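Local coordinates for protein succinate-semialdehyde dehydrogenase (Streptococcus pyogenes MGAS1882, PDB 4OHT) that probably oxidises succinate semialdehyde to succinate with NADP+ as the hydride acceptor, as a member of the aldehyde dehydrogenase family, at residues 125-130 and 152-157. Numbering follows the deposited sequence.
Sequences ILAVEP and MVLKHA. With NAP (NADP nicotinamide-adenine-dinucleotide phosphate), chain C.
Lys155 N donates to Ala127 O at 2.9 Å, one of four backbone hydrogen bonds between segments 125-130 and 152-157. Strands 124-128 and 152-155 run parallel, and helix 136-148 links them as a right-handed beta-alpha-beta crossover of the Rossmann-like cofactor domain. Leu126, Val128, Val153 and Lys155 share one face of the sheet. There Leu126 CD1 meets Val153 CG2 at 3.7 Å, the two side chains crossing at about a right angle. On the face toward helix 136-148, Ala127 CB touches Met152 SD. Leu154 CD1 reaches Glu129 CG at 3.7 Å.

Beyond the strand ends, Glu129 CB sits over one face of the His156 ring, offset toward its rim, as a CH-pi contact. Pro130 O approaches the ring edge, 3.0 Å from CE1. ND1 accepts the N-H of Ala157 close to the ring plane, while NE2 bonds to Pro134 O. These two bonds fix the ring's rotation.

Both segments then meet NADP. Lys155 CG lies anti to the backbone N (chi1 -169°), and the chain bends at chi2 to run toward the cofactor. Its NZ bonds to O1X of the 2'-phosphate at 2.7 Å and to ribose O2B at 2.9 Å. With His156 O and Tyr3 OH, four oxygens surround NZ, one more than an ammonium has N-H groups, so at least one N-H is probably shared. Ribose O3B donates to Glu129 O at 2.8 Å, and Val128 CG1 packs against O4B. A lysine gripping both the 2'-oxygen and its phosphate is consistent with use of NADP, and the phosphate's negative charge would probably keep the amine protonated.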
ATOM      1  N   ILE A 125      -4.692 -14.235   0.413  1.00 25.19           N
ATOM      2  CA  ILE A 125      -4.915 -13.015   1.168  1.00 24.42           C
ATOM      3  C   ILE A 125      -5.667 -13.298   2.464  1.00 26.45           C
ATOM      4  O   ILE A 125      -6.661 -14.027   2.469  1.00 28.28           O
ATOM      5  CB  ILE A 125      -5.761 -12.008   0.348  1.00 23.55           C
ATOM      6  CG1 ILE A 125      -5.049 -11.653  -0.963  1.00 21.32           C
ATOM      7  CG2 ILE A 125      -6.041 -10.763   1.186  1.00 23.48           C
ATOM      8  CD1 ILE A 125      -3.695 -10.954  -0.774  1.00 23.57           C
ATOM      9  N   LEU A 126      -5.189 -12.717   3.560  1.00 26.18           N
ATOM     10  CA  LEU A 126      -5.850 -12.870   4.848  1.00 26.88           C
ATOM     11  C   LEU A 126      -6.697 -11.630   5.100  1.00 27.60           C
ATOM     12  O   LEU A 126      -6.216 -10.503   4.957  1.00 27.18           O
ATOM     13  CB  LEU A 126      -4.833 -12.996   5.981  1.00 27.00           C
ATOM     14  CG  LEU A 126      -5.432 -12.760   7.374  1.00 27.49           C
ATOM     15  CD1 LEU A 126      -6.427 -13.879   7.708  1.00 25.20           C
ATOM     16  CD2 LEU A 126      -4.315 -12.692   8.421  1.00 27.63           C
ATOM     17  N   ALA A 127      -7.956 -11.840   5.471  1.00 27.48           N
ATOM     18  CA  ALA A 127      -8.861 -10.739   5.773  1.00 26.49           C
ATOM     19  C   ALA A 127      -9.288 -10.859   7.231  1.00 26.19           C
ATOM     20  O   ALA A 127      -9.710 -11.929   7.674  1.00 25.02           O
ATOM     21  CB  ALA A 127     -10.101 -10.783   4.854  1.00 25.86           C
ATOM     22  N   VAL A 128      -9.153  -9.764   7.973  1.00 26.50           N
ATOM     23  CA  VAL A 128      -9.542  -9.713   9.380  1.00 28.04           C
ATOM     24  C   VAL A 128     -10.670  -8.695   9.408  1.00 29.12           C
ATOM     25  O   VAL A 128     -10.460  -7.533   9.064  1.00 30.66           O
ATOM     26  CB  VAL A 128      -8.374  -9.242  10.273  1.00 28.76           C
ATOM     27  CG1 VAL A 128      -8.784  -9.294  11.749  1.00 25.99           C
ATOM     28  CG2 VAL A 128      -7.161 -10.127  10.031  1.00 25.62           C
ATOM     29  N   GLU A 129     -11.859  -9.131   9.818  1.00 29.23           N
ATOM     30  CA  GLU A 129     -13.034  -8.266   9.812  1.00 29.34           C
ATOM     31  C   GLU A 129     -13.761  -8.073  11.142  1.00 30.25           C
ATOM     32  O   GLU A 129     -13.661  -8.897  12.055  1.00 29.97           O
ATOM     33  CB  GLU A 129     -14.031  -8.790   8.764  1.00 30.42           C
ATOM     34  CG  GLU A 129     -13.447  -8.955   7.357  1.00 27.68           C
ATOM     35  CD  GLU A 129     -12.805  -7.675   6.823  1.00 31.27           C
ATOM     36  OE1 GLU A 129     -13.349  -6.581   7.074  1.00 29.26           O
ATOM     37  OE2 GLU A 129     -11.761  -7.759   6.136  1.00 32.53           O
ATOM     38  N   PRO A 130     -14.520  -6.967  11.259  1.00 29.42           N
ATOM     39  CA  PRO A 130     -15.287  -6.612  12.459  1.00 29.10           C
ATOM     40  C   PRO A 130     -16.754  -7.062  12.389  1.00 28.86           C
ATOM     41  O   PRO A 130     -17.243  -7.462  11.331  1.00 28.53           O
ATOM     42  CB  PRO A 130     -15.150  -5.099  12.492  1.00 26.11           C
ATOM     43  CG  PRO A 130     -15.298  -4.759  11.036  1.00 27.54           C
ATOM     44  CD  PRO A 130     -14.475  -5.829  10.320  1.00 27.54           C
ATOM     45  N   MET A 152      -8.789 -16.538  -0.507  1.00 28.38           N
ATOM     46  CA  MET A 152      -8.875 -15.804   0.747  1.00 29.79           C
ATOM     47  C   MET A 152      -9.134 -16.619   2.023  1.00 29.42           C
ATOM     48  O   MET A 152      -9.847 -17.624   2.001  1.00 29.10           O
ATOM     49  CB  MET A 152      -9.961 -14.735   0.606  1.00 29.75           C
ATOM     50  CG  MET A 152     -10.249 -13.954   1.870  1.00 34.77           C
ATOM     51  SD  MET A 152     -11.393 -12.590   1.577  1.00 37.08           S
ATOM     52  CE  MET A 152     -10.331 -11.503   0.591  1.00 36.19           C
ATOM     53  N   VAL A 153      -8.527 -16.184   3.128  1.00 27.73           N
ATOM     54  CA  VAL A 153      -8.754 -16.816   4.428  1.00 27.92           C
ATOM     55  C   VAL A 153      -9.274 -15.697   5.316  1.00 28.94           C
ATOM     56  O   VAL A 153      -8.749 -14.576   5.309  1.00 27.53           O
ATOM     57  CB  VAL A 153      -7.482 -17.476   5.044  1.00 28.05           C
ATOM     58  CG1 VAL A 153      -7.119 -18.712   4.233  1.00 25.07           C
ATOM     59  CG2 VAL A 153      -6.316 -16.490   5.111  1.00 27.55           C
ATOM     60  N   LEU A 154     -10.327 -16.004   6.063  1.00 28.67           N
ATOM     61  CA  LEU A 154     -10.986 -15.021   6.895  1.00 28.34           C
ATOM     62  C   LEU A 154     -10.965 -15.263   8.392  1.00 28.83           C
ATOM     63  O   LEU A 154     -11.225 -16.371   8.861  1.00 29.29           O
ATOM     64  CB  LEU A 154     -12.443 -14.899   6.438  1.00 29.47           C
ATOM     65  CG  LEU A 154     -13.438 -14.148   7.325  1.00 30.00           C
ATOM     66  CD1 LEU A 154     -13.161 -12.660   7.259  1.00 28.92           C
ATOM     67  CD2 LEU A 154     -14.858 -14.429   6.843  1.00 28.78           C
ATOM     68  N   LYS A 155     -10.658 -14.203   9.128  1.00 28.47           N
ATOM     69  CA  LYS A 155     -10.666 -14.228  10.582  1.00 29.39           C
ATOM     70  C   LYS A 155     -11.700 -13.156  10.894  1.00 28.93           C
ATOM     71  O   LYS A 155     -11.422 -11.959  10.762  1.00 29.10           O
ATOM     72  CB  LYS A 155      -9.301 -13.828  11.148  1.00 30.41           C
ATOM     73  CG  LYS A 155      -9.128 -14.086  12.643  1.00 31.09           C
ATOM     74  CD  LYS A 155      -9.811 -13.028  13.493  1.00 29.68           C
ATOM     75  CE  LYS A 155      -9.704 -13.352  14.974  1.00 28.06           C
ATOM     76  NZ  LYS A 155     -10.990 -13.034  15.668  1.00 24.14           N
ATOM     77  N   HIS A 156     -12.903 -13.590  11.262  1.00 28.11           N
ATOM     78  CA  HIS A 156     -13.991 -12.671  11.576  1.00 27.90           C
ATOM     79  C   HIS A 156     -14.046 -12.434  13.085  1.00 27.38           C
ATOM     80  O   HIS A 156     -13.347 -13.100  13.847  1.00 27.02           O
ATOM     81  CB  HIS A 156     -15.320 -13.255  11.101  1.00 28.10           C
ATOM     82  CG  HIS A 156     -16.248 -12.240  10.507  1.00 30.90           C
ATOM     83  ND1 HIS A 156     -16.406 -10.975  11.031  1.00 32.19           N
ATOM     84  CD2 HIS A 156     -17.082 -12.314   9.443  1.00 31.48           C
ATOM     85  CE1 HIS A 156     -17.296 -10.312  10.313  1.00 31.30           C
ATOM     86  NE2 HIS A 156     -17.721 -11.102   9.345  1.00 32.07           N
ATOM     87  N   ALA A 157     -14.889 -11.497  13.508  1.00 25.72           N
ATOM     88  CA  ALA A 157     -15.019 -11.171  14.920  1.00 28.45           C
ATOM     89  C   ALA A 157     -15.554 -12.344  15.752  1.00 29.44           C
ATOM     90  O   ALA A 157     -16.329 -13.179  15.266  1.00 27.05           O
ATOM     91  CB  ALA A 157     -15.914  -9.953  15.092  1.00 27.37           C
TER
HETATM   92  PA  NAP C 501     -11.553  -4.905  16.559  1.00 68.42           P
HETATM   93  O1A NAP C 501     -10.201  -4.410  16.134  1.00 69.22           O
HETATM   94  O2A NAP C 501     -11.600  -5.060  18.029  1.00 69.23           O
HETATM   95  O5B NAP C 501     -11.814  -6.300  15.827  1.00 64.51           O
HETATM   96  C5B NAP C 501     -11.819  -6.338  14.400  1.00 56.00           C
HETATM   97  C4B NAP C 501     -11.229  -7.666  14.003  1.00 49.80           C
HETATM   98  O4B NAP C 501      -9.823  -7.695  14.345  1.00 48.13           O
HETATM   99  C3B NAP C 501     -11.873  -8.751  14.818  1.00 46.04           C
HETATM  100  O3B NAP C 501     -11.972  -9.913  14.001  1.00 41.51           O
HETATM  101  C2B NAP C 501     -10.918  -8.962  15.934  1.00 44.09           C
HETATM  102  O2B NAP C 501     -11.023 -10.279  16.475  1.00 41.53           O
HETATM  103  C1B NAP C 501      -9.611  -8.807  15.240  1.00 45.15           C
HETATM  104  N9A NAP C 501      -8.539  -8.527  16.110  1.00 45.38           N
HETATM  105  C8A NAP C 501      -8.458  -7.502  16.985  1.00 45.14           C
HETATM  106  N7A NAP C 501      -7.240  -7.518  17.592  1.00 44.42           N
HETATM  107  C5A NAP C 501      -6.502  -8.581  17.099  1.00 45.11           C
HETATM  108  C6A NAP C 501      -5.157  -9.063  17.235  1.00 45.31           C
HETATM  109  N6A NAP C 501      -4.275  -8.522  18.143  1.00 43.85           N
HETATM  110  N1A NAP C 501      -4.750 -10.094  16.462  1.00 45.86           N
HETATM  111  C2A NAP C 501      -5.568 -10.657  15.597  1.00 46.15           C
HETATM  112  N3A NAP C 501      -6.842 -10.247  15.431  1.00 44.74           N
HETATM  113  C4A NAP C 501      -7.340  -9.233  16.150  1.00 45.46           C
HETATM  114  O3  NAP C 501     -12.704  -3.910  16.118  1.00 72.21           O
HETATM  115  PN  NAP C 501     -14.259  -4.251  16.372  1.00 78.91           P
HETATM  116  O1N NAP C 501     -14.545  -4.078  17.833  1.00 76.94           O
HETATM  117  O2N NAP C 501     -14.534  -5.679  15.956  1.00 75.07           O
HETATM  118  O5D NAP C 501     -15.113  -3.288  15.575  1.00 76.58           O
HETATM  119  P2B NAP C 501     -11.861 -10.590  17.821  1.00 38.32           P
HETATM  120  O1X NAP C 501     -11.698 -12.061  18.115  1.00 37.99           O
HETATM  121  O2X NAP C 501     -11.306  -9.816  18.950  1.00 37.95           O
HETATM  122  O3X NAP C 501     -13.307 -10.255  17.640  1.00 36.22           O